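Local coordinates for protein alcohol dehydrogenase (Thermus sp., PDB 4CPD) that probably catalyses the reversible, NAD-dependent oxidation of alcohols, as a zinc-containing member of the medium-chain dehydrogenase/reductase family, at residues M1-V5 with Q122-L126; N8-V12 with L44-K48; K48-L52 with Y111-F115; F85-T91 with C103-Y109; I316-P322 with A338-V344. All coordinates share one frame; numbering follows the deposited sequence.

Contact 1: M1-V5 with Q122-L126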
# COMPACT_ATOMS: atom_id res chain seq x y z
N MET A 1 -19.09 -25.36 32.64
CA MET A 1 -19.30 -24.33 31.59
C MET A 1 -20.04 -24.91 30.41
O MET A 1 -19.61 -25.91 29.83
CB MET A 1 -17.94 -23.78 31.10
CG MET A 1 -17.82 -22.27 31.11
SD MET A 1 -16.57 -21.60 30.01
CE MET A 1 -15.60 -22.97 29.41
N ARG A 2 -21.14 -24.27 30.03
CA ARG A 2 -21.71 -24.52 28.71
C ARG A 2 -20.80 -23.81 27.70
O ARG A 2 -20.32 -22.70 27.96
CB ARG A 2 -23.14 -23.98 28.60
CG ARG A 2 -24.20 -24.54 29.55
CD ARG A 2 -24.26 -26.07 29.61
NE ARG A 2 -24.78 -26.74 28.41
CZ ARG A 2 -24.48 -27.99 28.06
NH1 ARG A 2 -23.64 -28.72 28.79
NH2 ARG A 2 -24.97 -28.51 26.96
N ALA A 3 -20.55 -24.47 26.57
CA ALA A 3 -19.67 -23.95 25.53
C ALA A 3 -19.91 -24.64 24.20
O ALA A 3 -20.12 -25.84 24.15
CB ALA A 3 -18.22 -24.11 25.95
N VAL A 4 -19.85 -23.89 23.11
CA VAL A 4 -19.94 -24.48 21.76
C VAL A 4 -18.59 -25.06 21.40
O VAL A 4 -17.58 -24.36 21.53
CB VAL A 4 -20.26 -23.42 20.70
CG1 VAL A 4 -20.39 -24.05 19.33
CG2 VAL A 4 -21.53 -22.66 21.05
N VAL A 5 -18.55 -26.31 20.93
CA VAL A 5 -17.28 -26.95 20.53
C VAL A 5 -17.37 -27.54 19.13
O VAL A 5 -18.44 -27.94 18.68
CB VAL A 5 -16.84 -28.08 21.51
CG1 VAL A 5 -16.92 -27.63 22.95
CG2 VAL A 5 -17.69 -29.32 21.33
N GLN A 122 -17.53 -18.47 22.40
CA GLN A 122 -18.89 -19.01 22.42
C GLN A 122 -19.08 -19.95 23.66
O GLN A 122 -19.20 -21.17 23.56
CB GLN A 122 -19.16 -19.74 21.11
CG GLN A 122 -19.26 -18.77 19.94
CD GLN A 122 -19.07 -19.41 18.59
OE1 GLN A 122 -19.09 -20.64 18.44
NE2 GLN A 122 -18.91 -18.57 17.57
N ALA A 123 -19.09 -19.33 24.84
CA ALA A 123 -18.99 -20.03 26.09
C ALA A 123 -19.31 -19.05 27.21
O ALA A 123 -19.31 -17.84 27.01
CB ALA A 123 -17.60 -20.57 26.26
N GLU A 124 -19.58 -19.57 28.40
CA GLU A 124 -20.04 -18.74 29.48
C GLU A 124 -18.91 -17.92 30.09
O GLU A 124 -19.15 -16.82 30.58
CB GLU A 124 -20.69 -19.57 30.57
CG GLU A 124 -21.94 -20.30 30.14
CD GLU A 124 -22.56 -21.03 31.31
OE1 GLU A 124 -23.02 -20.32 32.22
OE2 GLU A 124 -22.54 -22.30 31.32
N ILE A 125 -17.70 -18.47 30.06
CA ILE A 125 -16.51 -17.77 30.58
C ILE A 125 -15.38 -17.73 29.55
O ILE A 125 -15.11 -18.72 28.86
CB ILE A 125 -15.95 -18.45 31.86
CG1 ILE A 125 -17.04 -18.73 32.90
CG2 ILE A 125 -14.84 -17.59 32.49
CD1 ILE A 125 -17.62 -17.49 33.55
N LEU A 126 -14.70 -16.59 29.48
CA LEU A 126 -13.54 -16.44 28.62
C LEU A 126 -12.31 -15.98 29.41
O LEU A 126 -12.42 -15.06 30.20
CB LEU A 126 -13.86 -15.44 27.52
CG LEU A 126 -12.82 -15.24 26.41
CD1 LEU A 126 -12.75 -16.50 25.56
CD2 LEU A 126 -13.20 -14.02 25.57
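Met1 opens the contact by laying its thioether along Ile125. SD sits 3.7 Å from Ile125 CB, and the Ile125 N-H turns to the same sulfur in a weak bond, Ile125 N to SD 3.3 Å. Met1 CG brushes Glu124 CB, the two side chains running past one another head to tail. At Arg2 the backbone does the work: its N-H gives a nearly straight bond (164°) to Glu124 OE2, N to OE2 2.7 Å, using the anti lone pair of that oxygen. Arg2 O in turn accepts from Glu124 N at 3.2 Å, which leaves both polar backbone atoms of Arg2 in the grip of one glutamate. With CG beside its own backbone N (chi1 -64°) and the rest extended, Glu124 can reach back to Arg2 N; the Arg2 guanidinium heads off to a salt bridge with Glu16. Ala3 makes the single beta bridge with Ala123, their CB atoms 3.6 Å apart. Val4 finishes the run, its N 2.8 Å from Gln122 O, while CG2 rests on Gln122 CB and CG1 lies beside OE1. The Gln122 amide is tied down by Tyr330 OH and Gly36 O. The N-terminal strand 2-8, paired with strand 11-16 in a hairpin, is thus laid antiparallel along the run into strand 125-128, in the GroES-like catalytic domain of medium-chain alcohol dehydrogenases.

Contact 2: N8-V12 with L44-K48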
# COMPACT_ATOMS: atom_id res chain seq x y z
N ASN A 8 -16.45 -32.16 14.09
CA ASN A 8 -15.79 -32.47 12.82
C ASN A 8 -16.26 -31.49 11.74
O ASN A 8 -17.13 -30.67 12.00
CB ASN A 8 -16.03 -33.94 12.39
CG ASN A 8 -17.50 -34.33 12.47
OD1 ASN A 8 -18.29 -33.97 11.59
ND2 ASN A 8 -17.86 -35.07 13.52
N LYS A 9 -15.67 -31.55 10.56
CA LYS A 9 -16.08 -30.72 9.43
C LYS A 9 -17.62 -30.63 9.38
O LYS A 9 -18.31 -31.64 9.28
CB LYS A 9 -15.50 -31.29 8.13
CG LYS A 9 -15.51 -30.35 6.92
CD LYS A 9 -14.54 -30.80 5.85
CE LYS A 9 -14.82 -30.15 4.50
NZ LYS A 9 -15.87 -30.88 3.75
N GLU A 10 -18.13 -29.40 9.50
CA GLU A 10 -19.58 -29.05 9.39
C GLU A 10 -20.47 -29.59 10.52
O GLU A 10 -21.68 -29.63 10.40
CB GLU A 10 -20.15 -29.45 8.02
CG GLU A 10 -19.10 -29.95 7.03
CD GLU A 10 -19.21 -29.38 5.62
OE1 GLU A 10 -20.06 -28.51 5.35
OE2 GLU A 10 -18.40 -29.82 4.79
N ARG A 11 -19.85 -30.00 11.61
CA ARG A 11 -20.56 -30.40 12.81
C ARG A 11 -20.02 -29.62 14.02
O ARG A 11 -18.81 -29.41 14.18
CB ARG A 11 -20.47 -31.92 13.05
CG ARG A 11 -21.27 -32.40 14.28
CD ARG A 11 -21.77 -33.83 14.13
NE ARG A 11 -22.57 -33.97 12.90
CZ ARG A 11 -23.90 -34.00 12.82
NH1 ARG A 11 -24.68 -33.92 13.91
NH2 ARG A 11 -24.47 -34.12 11.62
N VAL A 12 -20.94 -29.23 14.89
CA VAL A 12 -20.65 -28.40 16.03
C VAL A 12 -21.75 -28.66 17.05
O VAL A 12 -22.90 -28.90 16.66
CB VAL A 12 -20.61 -26.94 15.58
CG1 VAL A 12 -21.56 -26.07 16.36
CG2 VAL A 12 -19.19 -26.43 15.63
N LEU A 44 -13.39 -22.28 9.81
CA LEU A 44 -13.27 -23.39 10.75
C LEU A 44 -14.26 -24.47 10.36
O LEU A 44 -13.86 -25.59 10.09
CB LEU A 44 -13.55 -22.96 12.18
CG LEU A 44 -12.26 -22.60 12.91
CD1 LEU A 44 -11.89 -21.18 12.58
CD2 LEU A 44 -12.36 -22.73 14.42
N TYR A 45 -15.54 -24.10 10.30
CA TYR A 45 -16.64 -25.04 10.07
C TYR A 45 -16.34 -25.95 8.89
O TYR A 45 -16.55 -27.17 8.96
CB TYR A 45 -17.91 -24.24 9.80
CG TYR A 45 -19.25 -24.95 9.93
CD1 TYR A 45 -19.71 -25.42 11.16
CD2 TYR A 45 -20.10 -25.04 8.86
CE1 TYR A 45 -20.96 -26.00 11.28
CE2 TYR A 45 -21.35 -25.61 8.97
CZ TYR A 45 -21.77 -26.09 10.18
OH TYR A 45 -23.02 -26.66 10.24
N HIS A 46 -15.83 -25.36 7.80
CA HIS A 46 -15.50 -26.11 6.57
C HIS A 46 -14.06 -26.62 6.47
O HIS A 46 -13.52 -26.79 5.36
CB HIS A 46 -15.75 -25.25 5.35
CG HIS A 46 -17.17 -24.83 5.18
ND1 HIS A 46 -17.51 -23.52 4.91
CD2 HIS A 46 -18.33 -25.53 5.23
CE1 HIS A 46 -18.82 -23.43 4.80
NE2 HIS A 46 -19.34 -24.63 4.99
N GLY A 47 -13.44 -26.85 7.62
CA GLY A 47 -12.12 -27.46 7.71
C GLY A 47 -10.99 -26.78 6.95
O GLY A 47 -9.92 -27.37 6.74
N LYS A 48 -11.24 -25.53 6.55
CA LYS A 48 -10.25 -24.66 5.88
C LYS A 48 -9.16 -24.25 6.88
O LYS A 48 -8.09 -23.77 6.50
CB LYS A 48 -10.95 -23.39 5.34
CG LYS A 48 -10.82 -23.09 3.85
CD LYS A 48 -12.02 -23.62 3.06
CE LYS A 48 -12.53 -22.65 2.00
NZ LYS A 48 -13.23 -21.48 2.61
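Glu10 meets Tyr45 where the tight turn between strands 2-8 and 11-16 settles on the C-terminal end of helix 39-45, a hairpin turn packed on the end of a helix with one ring at its centre. The CA of Glu10 stands over the middle of the Tyr45 ring in a CH-pi contact, 3.7 Å from the centroid and only 8° off the ring normal. With chi1 at -163° the Tyr45 ring is swung away from its own N and under the turn, where Val12 CB comes up to its edge. Tyr330 meets the same ring from another part of the chain. Beside this packing runs one backbone bond, Glu10 N to Tyr45 O at 2.8 Å, noticeably bent, with the donor tilted out of the carbonyl plane. Further out, Glu10 OE1 comes to the edge of the His46 ring, 3.4 Å from CD2, with carboxylate and ring planes 71° apart; His46 NE2 is bonded to Asp334. The other carboxylate oxygen, OE2, forms a salt bridge with Lys9 NZ at 2.9 Å, and Lys9 CE passes 3.7 Å from His46 O. Arg11 N closes back on Asn8 O, and Glu10 takes the positive-phi place: a type II turn at the head of a beta hairpin, docked on the end of a helix.

Contact 3: K48-L52 with Y111-F115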
# COMPACT_ATOMS: atom_id res chain seq x y z
N LYS A 48 -11.24 -25.53 6.55
CA LYS A 48 -10.25 -24.66 5.88
C LYS A 48 -9.16 -24.25 6.88
O LYS A 48 -8.09 -23.77 6.50
CB LYS A 48 -10.95 -23.39 5.34
CG LYS A 48 -10.82 -23.09 3.85
CD LYS A 48 -12.02 -23.62 3.06
CE LYS A 48 -12.53 -22.65 2.00
NZ LYS A 48 -13.23 -21.48 2.61
N ILE A 49 -9.45 -24.40 8.17
CA ILE A 49 -8.54 -24.04 9.25
C ILE A 49 -8.51 -25.21 10.25
O ILE A 49 -9.57 -25.76 10.62
CB ILE A 49 -9.01 -22.76 9.98
CG1 ILE A 49 -9.16 -21.56 9.01
CG2 ILE A 49 -8.08 -22.44 11.14
CD1 ILE A 49 -7.87 -20.86 8.61
N PRO A 50 -7.29 -25.61 10.70
CA PRO A 50 -7.21 -26.79 11.54
C PRO A 50 -7.65 -26.56 12.98
O PRO A 50 -7.16 -25.63 13.66
CB PRO A 50 -5.71 -27.14 11.52
CG PRO A 50 -5.05 -26.19 10.60
CD PRO A 50 -5.96 -25.03 10.46
N VAL A 51 -8.57 -27.40 13.44
CA VAL A 51 -9.10 -27.34 14.78
C VAL A 51 -9.18 -28.77 15.31
O VAL A 51 -9.59 -29.68 14.59
CB VAL A 51 -10.54 -26.78 14.80
CG1 VAL A 51 -10.95 -26.42 16.21
CG2 VAL A 51 -10.68 -25.58 13.90
N LEU A 52 -8.82 -28.94 16.58
CA LEU A 52 -8.96 -30.22 17.29
C LEU A 52 -10.40 -30.33 17.82
O LEU A 52 -10.97 -29.36 18.32
CB LEU A 52 -7.99 -30.32 18.47
CG LEU A 52 -6.49 -30.60 18.30
CD1 LEU A 52 -6.05 -30.35 16.87
CD2 LEU A 52 -5.66 -29.74 19.28
N TYR A 111 -9.61 -20.27 17.59
CA TYR A 111 -9.23 -20.43 16.20
C TYR A 111 -8.15 -21.54 16.00
O TYR A 111 -7.47 -21.61 14.95
CB TYR A 111 -8.82 -19.07 15.59
CG TYR A 111 -9.36 -18.89 14.19
CD1 TYR A 111 -10.71 -18.72 13.98
CD2 TYR A 111 -8.52 -18.90 13.10
CE1 TYR A 111 -11.22 -18.55 12.70
CE2 TYR A 111 -9.00 -18.75 11.82
CZ TYR A 111 -10.36 -18.58 11.63
OH TYR A 111 -10.88 -18.44 10.36
N GLY A 112 -8.05 -22.42 16.98
CA GLY A 112 -7.23 -23.61 16.83
C GLY A 112 -5.75 -23.38 17.06
O GLY A 112 -5.32 -22.25 17.27
N PRO A 113 -4.95 -24.45 16.99
CA PRO A 113 -3.55 -24.40 17.38
C PRO A 113 -2.63 -23.60 16.46
O PRO A 113 -1.55 -23.21 16.89
CB PRO A 113 -3.13 -25.88 17.40
CG PRO A 113 -4.04 -26.54 16.42
CD PRO A 113 -5.33 -25.77 16.43
N MET A 114 -3.03 -23.30 15.23
CA MET A 114 -2.19 -22.43 14.37
C MET A 114 -2.25 -20.94 14.71
O MET A 114 -1.47 -20.15 14.18
CB MET A 114 -2.47 -22.70 12.89
CG MET A 114 -1.93 -24.06 12.47
SD MET A 114 -0.13 -24.08 12.65
CE MET A 114 0.19 -24.87 14.24
N PHE A 115 -3.16 -20.58 15.62
CA PHE A 115 -3.40 -19.20 16.03
C PHE A 115 -3.48 -19.07 17.55
O PHE A 115 -4.41 -18.48 18.09
CB PHE A 115 -4.69 -18.71 15.39
CG PHE A 115 -4.62 -18.66 13.90
CD1 PHE A 115 -4.11 -17.55 13.26
CD2 PHE A 115 -5.03 -19.75 13.13
CE1 PHE A 115 -4.04 -17.50 11.89
CE2 PHE A 115 -4.96 -19.71 11.76
CZ PHE A 115 -4.47 -18.58 11.14
O HOH W 1 -5.44 -23.65 14.01
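Ile49 is the tight part of this contact, CG1 and CG2 set against Tyr111 and CG2 alone also touching Phe115. CG2 lies 3.9 Å from Tyr111 CE2 and 4.2 Å from Phe115 CE2, while CG1 comes 3.8 Å from Tyr111 OH. CG2 stands anti to the Ile49 backbone N and CG1 beside that N (chi1 -57°), which spreads both branches on to the tyrosine, roughly perpendicular to its side chain. Phe115 CD2 meets the edge of the Tyr111 ring, and the Tyr111 hydroxyl is bonded to Ser40 O, which fixes the end of that ring. With an alanine in place of Ile49, Tyr111 would probably lose most of its cover from this loop and Phe115 its one touch from CG2, opening a gap beside the two rings. Two irregular loops of the GroES-like catalytic domain meet in this way, one following helix 39-45 and the other leading toward strand 125-128, with the Tyr111 side chain about 6 Å from the bound NAD. One firmly held water bridges their backbones: it donates to Pro50 O at 2.6 Å and to Tyr111 O at 3.0 Å, and accepts from Met114 N at 2.7 Å. The loose, exposed side lies beyond it, where Pro50 CG only grazes Met114 CG, whose chain then leads away, and Leu52 CD1 makes an equally light touch on Pro113 CG.

Contact 4: F85-T91 with C103-Y109. With ZN (zinc ion), chain F.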
# COMPACT_ATOMS: atom_id res chain seq x y z
N PHE A 85 -10.69 -9.52 18.77
CA PHE A 85 -10.69 -10.94 18.51
C PHE A 85 -9.30 -11.55 18.50
O PHE A 85 -9.16 -12.76 18.49
CB PHE A 85 -11.40 -11.22 17.20
CG PHE A 85 -10.64 -10.82 15.96
CD1 PHE A 85 -9.71 -11.68 15.37
CD2 PHE A 85 -10.91 -9.61 15.34
CE1 PHE A 85 -9.05 -11.32 14.21
CE2 PHE A 85 -10.24 -9.25 14.18
CZ PHE A 85 -9.31 -10.11 13.61
N HIS A 86 -8.27 -10.74 18.47
CA HIS A 86 -6.94 -11.26 18.45
C HIS A 86 -6.18 -10.64 19.61
O HIS A 86 -6.40 -9.51 19.96
CB HIS A 86 -6.28 -10.96 17.11
CG HIS A 86 -6.06 -9.50 16.86
ND1 HIS A 86 -7.04 -8.67 16.38
CD2 HIS A 86 -4.96 -8.72 17.03
CE1 HIS A 86 -6.56 -7.45 16.24
NE2 HIS A 86 -5.31 -7.45 16.65
N ILE A 87 -5.25 -11.39 20.19
CA ILE A 87 -4.57 -10.98 21.40
C ILE A 87 -3.19 -10.50 21.09
O ILE A 87 -2.63 -10.85 20.06
CB ILE A 87 -4.51 -12.11 22.46
CG1 ILE A 87 -3.65 -13.28 21.98
CG2 ILE A 87 -5.90 -12.64 22.74
CD1 ILE A 87 -3.08 -14.11 23.12
N ALA A 88 -2.64 -9.74 22.02
CA ALA A 88 -1.40 -9.04 21.84
C ALA A 88 -0.77 -8.83 23.19
O ALA A 88 -1.46 -8.71 24.18
CB ALA A 88 -1.61 -7.71 21.15
N CYS A 89 0.56 -8.79 23.22
CA CYS A 89 1.30 -8.87 24.44
C CYS A 89 1.67 -7.49 24.95
O CYS A 89 1.87 -7.31 26.15
CB CYS A 89 2.58 -9.71 24.21
SG CYS A 89 3.96 -8.84 23.39
N GLY A 90 1.87 -6.56 24.04
CA GLY A 90 2.17 -5.19 24.39
C GLY A 90 3.64 -4.84 24.57
O GLY A 90 3.99 -3.66 24.81
N THR A 91 4.52 -5.84 24.49
CA THR A 91 5.96 -5.59 24.73
C THR A 91 6.89 -6.09 23.63
O THR A 91 8.03 -5.64 23.55
CB THR A 91 6.44 -6.10 26.13
OG1 THR A 91 6.14 -7.50 26.28
CG2 THR A 91 5.78 -5.29 27.27
N CYS A 103 1.75 -9.29 16.64
CA CYS A 103 2.35 -9.61 17.95
C CYS A 103 2.99 -10.98 17.88
O CYS A 103 2.42 -11.91 17.33
CB CYS A 103 1.30 -9.63 19.04
SG CYS A 103 2.01 -10.13 20.61
N GLU A 104 4.20 -11.08 18.43
CA GLU A 104 4.96 -12.34 18.41
C GLU A 104 4.35 -13.42 19.30
O GLU A 104 4.48 -14.60 19.02
CB GLU A 104 6.43 -12.10 18.76
CG GLU A 104 7.31 -11.94 17.51
CD GLU A 104 8.55 -11.12 17.77
OE1 GLU A 104 8.78 -10.82 18.96
OE2 GLU A 104 9.27 -10.75 16.80
N ARG A 105 3.65 -13.02 20.35
CA ARG A 105 2.82 -13.93 21.16
C ARG A 105 1.34 -13.84 20.76
O ARG A 105 0.43 -14.11 21.56
CB ARG A 105 3.00 -13.60 22.63
CG ARG A 105 4.33 -14.08 23.19
CD ARG A 105 4.56 -13.57 24.60
NE ARG A 105 5.18 -12.27 24.46
CZ ARG A 105 6.48 -12.01 24.56
NH1 ARG A 105 7.34 -12.97 24.89
NH2 ARG A 105 6.88 -10.75 24.35
N GLY A 106 1.09 -13.47 19.51
CA GLY A 106 -0.24 -13.20 19.06
C GLY A 106 -1.06 -14.45 18.91
O GLY A 106 -0.50 -15.52 18.79
N GLY A 107 -2.38 -14.30 18.93
CA GLY A 107 -3.32 -15.40 18.67
C GLY A 107 -4.73 -14.89 18.47
O GLY A 107 -4.99 -13.73 18.66
N VAL A 108 -5.63 -15.79 18.09
CA VAL A 108 -7.05 -15.50 17.91
C VAL A 108 -7.83 -16.49 18.72
O VAL A 108 -7.64 -17.68 18.59
CB VAL A 108 -7.50 -15.70 16.45
CG1 VAL A 108 -8.97 -15.39 16.29
CG2 VAL A 108 -6.66 -14.85 15.52
N TYR A 109 -8.75 -16.00 19.54
CA TYR A 109 -9.59 -16.88 20.37
C TYR A 109 -10.31 -17.91 19.51
O TYR A 109 -10.80 -17.61 18.44
CB TYR A 109 -10.67 -16.09 21.14
CG TYR A 109 -10.17 -15.02 22.07
CD1 TYR A 109 -9.57 -15.35 23.28
CD2 TYR A 109 -10.32 -13.68 21.76
CE1 TYR A 109 -9.09 -14.37 24.14
CE2 TYR A 109 -9.87 -12.68 22.62
CZ TYR A 109 -9.26 -13.03 23.79
OH TYR A 109 -8.83 -12.02 24.59
ZN ZN F . 3.30 -8.48 21.21
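Cys89 and Cys103 bind the same zinc ion, their SG atoms 2.3 Å and 2.2 Å from the metal, and Cys92 and Cys95 complete the four-sulfur site. The Cys89 sulfur has further partners. Thr91 N donates to it at 3.2 Å in a nearly straight bond (165°), and Arg105 NH2 adds a weak one from across the contact, NH2 to SG 3.6 Å, the sulfur lying at the edge of the guanidinium. That thiolate tucks between its own backbone N and carbonyl carbon (chi1 79°), whereas Cys103 SG stands anti to its backbone N, the two reaching the metal from the two segments. The Cys103 carbonyl is satisfied by Gly106 N, which closes a type I turn. Farther along, the segments pair as a short antiparallel ribbon: Ile87 N gives a firm bond to Gly107 O at 2.8 Å, and Phe85 O receives a weak one from Tyr109 N at 3.4 Å. His86 and Val108 form a non-hydrogen-bonded pair between them, and Val108 bonds through its backbone to Phe115. Apolar groups flank the ribbon. Ile87 CG2 rests 3.5 Å from Tyr109 CZ, and Val108 CG1 meets the edge of the Phe85 ring, 3.9 Å from CD1; Phe85 also touches the NAD and Asp152, a ligand of the other zinc. Four cysteines gather negative charge on this metal, so the N-H groups turned to Cys89 SG and the nearby guanidinium would be expected to disperse part of it, consistent with the structural zinc of this family.

Contact 5: I316-P322 with A338-V344; sequences IVSHYLP and ALKVLLV
His319, Tyr320, Leu321 and Pro322 pair in parallel with Val341, Leu342, Leu343 and Val344, the two short strands of a beta-alpha-beta unit completed by helix 326-334; their axes lie 32° apart. The backbone bonds form the parallel ladder: Leu342 N to His319 O, Leu321 N to Leu342 O and, shortest, Val344 N to Leu321 O at 2.7 Å. Just before the strands Lys340 O collects Ser318 N, 3.1 Å away and in the carbonyl plane, with a weaker bond from His319 N. The polar side-chain contacts centre on Ser318. Its OG, held between backbone N and carbonyl carbon (chi1 61°), accepts from Leu339 N at 3.0 Å and lies in the plane of the His319 ring at its edge, 2.6 Å from ND1. The methyl of Ala338 packs against that imidazole. Replacing His319 by an alanine would probably leave Ser318 OG without its ring partner, free to turn off Leu339 N, and strip the cover from Ala338. Apolar packing lines both faces. Tyr320 and Leu342 run alongside each other in the same sense, CE2 to CD2 3.7 Å, with Val344 CG2 at the ring edge and Val317 CG2 meeting the same CD2. On the other face Leu321 CD1 meets Val341 CG1 at 4.1 Å. Ile316 CD1 covers the first carbons of Lys340, whose ammonium reaches Glu60 and Ile37 O. With Ser318 OG taking the Leu339 N-H, and Lys340 O those of Ser318 and His319, the polar backbone entering the ladder has partners; the imidazole contributes only through its hold on OG.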
# COMPACT_ATOMS: atom_id res chain seq x y z
N ILE A 316 -27.80 -4.97 11.84
CA ILE A 316 -27.66 -6.06 10.88
C ILE A 316 -27.92 -7.43 11.50
O ILE A 316 -27.99 -8.43 10.80
CB ILE A 316 -26.31 -6.08 10.15
CG1 ILE A 316 -25.20 -6.57 11.07
CG2 ILE A 316 -25.99 -4.68 9.62
CD1 ILE A 316 -24.11 -7.27 10.28
N VAL A 317 -28.08 -7.48 12.82
CA VAL A 317 -28.37 -8.75 13.49
C VAL A 317 -29.75 -9.27 13.06
O VAL A 317 -30.77 -8.64 13.34
CB VAL A 317 -28.34 -8.62 15.02
CG1 VAL A 317 -28.65 -9.96 15.66
CG2 VAL A 317 -26.98 -8.13 15.46
N SER A 318 -29.77 -10.41 12.37
CA SER A 318 -31.02 -11.04 11.98
C SER A 318 -31.53 -12.00 13.05
O SER A 318 -32.72 -12.18 13.17
CB SER A 318 -30.85 -11.78 10.66
OG SER A 318 -29.87 -12.81 10.79
N HIS A 319 -30.63 -12.64 13.80
CA HIS A 319 -31.01 -13.67 14.77
C HIS A 319 -30.30 -13.57 16.08
O HIS A 319 -29.08 -13.67 16.13
CB HIS A 319 -30.68 -15.03 14.23
CG HIS A 319 -31.44 -15.40 13.01
ND1 HIS A 319 -31.17 -14.84 11.78
CD2 HIS A 319 -32.45 -16.27 12.83
CE1 HIS A 319 -31.98 -15.38 10.88
NE2 HIS A 319 -32.76 -16.25 11.49
N TYR A 320 -31.05 -13.41 17.16
CA TYR A 320 -30.52 -13.64 18.50
C TYR A 320 -30.98 -15.05 18.95
O TYR A 320 -32.17 -15.29 19.08
CB TYR A 320 -31.04 -12.60 19.47
CG TYR A 320 -30.48 -11.21 19.30
CD1 TYR A 320 -31.01 -10.34 18.36
CD2 TYR A 320 -29.48 -10.74 20.15
CE1 TYR A 320 -30.54 -9.04 18.23
CE2 TYR A 320 -29.00 -9.45 20.01
CZ TYR A 320 -29.53 -8.61 19.04
OH TYR A 320 -29.08 -7.34 18.88
N LEU A 321 -30.04 -15.97 19.15
CA LEU A 321 -30.38 -17.33 19.55
C LEU A 321 -29.80 -17.62 20.90
O LEU A 321 -28.82 -17.03 21.27
CB LEU A 321 -29.82 -18.34 18.58
CG LEU A 321 -30.18 -18.15 17.10
CD1 LEU A 321 -29.58 -19.26 16.25
CD2 LEU A 321 -31.68 -18.07 16.88
N PRO A 322 -30.41 -18.55 21.65
CA PRO A 322 -29.73 -19.01 22.86
C PRO A 322 -28.49 -19.82 22.52
O PRO A 322 -28.42 -20.42 21.45
CB PRO A 322 -30.79 -19.88 23.58
CG PRO A 322 -32.06 -19.70 22.84
CD PRO A 322 -31.73 -19.18 21.47
N ALA A 338 -29.29 -16.55 7.66
CA ALA A 338 -29.05 -15.43 8.57
C ALA A 338 -28.01 -14.48 7.98
O ALA A 338 -27.12 -14.89 7.23
CB ALA A 338 -28.61 -15.94 9.93
N LEU A 339 -28.13 -13.22 8.34
CA LEU A 339 -27.16 -12.20 7.99
C LEU A 339 -26.06 -12.08 9.06
O LEU A 339 -24.86 -12.05 8.76
CB LEU A 339 -27.86 -10.86 7.84
CG LEU A 339 -27.00 -9.69 7.36
CD1 LEU A 339 -26.37 -10.00 6.00
CD2 LEU A 339 -27.83 -8.41 7.28
N LYS A 340 -26.49 -11.99 10.31
CA LYS A 340 -25.59 -12.01 11.43
C LYS A 340 -26.28 -12.64 12.61
O LYS A 340 -27.40 -12.26 12.96
CB LYS A 340 -25.16 -10.59 11.81
CG LYS A 340 -24.13 -10.52 12.94
CD LYS A 340 -22.78 -11.14 12.56
CE LYS A 340 -21.75 -10.97 13.66
NZ LYS A 340 -20.40 -11.38 13.22
N VAL A 341 -25.59 -13.61 13.22
CA VAL A 341 -26.10 -14.34 14.37
C VAL A 341 -25.37 -13.94 15.63
O VAL A 341 -24.13 -13.96 15.69
CB VAL A 341 -25.96 -15.86 14.19
CG1 VAL A 341 -26.63 -16.58 15.36
CG2 VAL A 341 -26.58 -16.31 12.89
N LEU A 342 -26.14 -13.62 16.65
CA LEU A 342 -25.60 -13.32 17.96
C LEU A 342 -26.15 -14.35 18.94
O LEU A 342 -27.33 -14.62 18.92
CB LEU A 342 -26.01 -11.91 18.36
CG LEU A 342 -24.91 -10.89 18.45
CD1 LEU A 342 -24.04 -10.88 17.23
CD2 LEU A 342 -25.50 -9.50 18.70
N LEU A 343 -25.29 -14.93 19.76
CA LEU A 343 -25.69 -15.97 20.71
C LEU A 343 -25.89 -15.37 22.11
O LEU A 343 -24.99 -14.74 22.67
CB LEU A 343 -24.63 -17.07 20.77
CG LEU A 343 -24.67 -18.23 19.77
CD1 LEU A 343 -25.36 -17.89 18.46
CD2 LEU A 343 -23.25 -18.76 19.52
N VAL A 344 -27.07 -15.57 22.68
CA VAL A 344 -27.35 -15.11 24.03
C VAL A 344 -26.91 -16.18 25.01
O VAL A 344 -27.39 -17.31 24.94
CB VAL A 344 -28.84 -14.85 24.26
CG1 VAL A 344 -29.03 -14.22 25.64
CG2 VAL A 344 -29.40 -13.95 23.16

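Overall arrangement
Contact 1 joins the first residues to the entry of strand 125-128, and contacts 2, 3 and 4 are all nested in the loop it closes; contact 5 follows in series near the C-terminus. Contacts 2 and 3 are close neighbours, centres about 10 Å apart, sharing Lys48 and packed together through Leu44. Contact 4 lies inside the loop of contact 3 and abuts it through the backbone. Contacts 1 and 5 reach the same mixed sheet, Gln122 touching Leu343, with centres about 17 Å apart. Contacts 4 and 5 are about 27 Å apart by their centres. The C-terminal beta-alpha-beta unit therefore returns to the catalytic domain built from the N-terminal part.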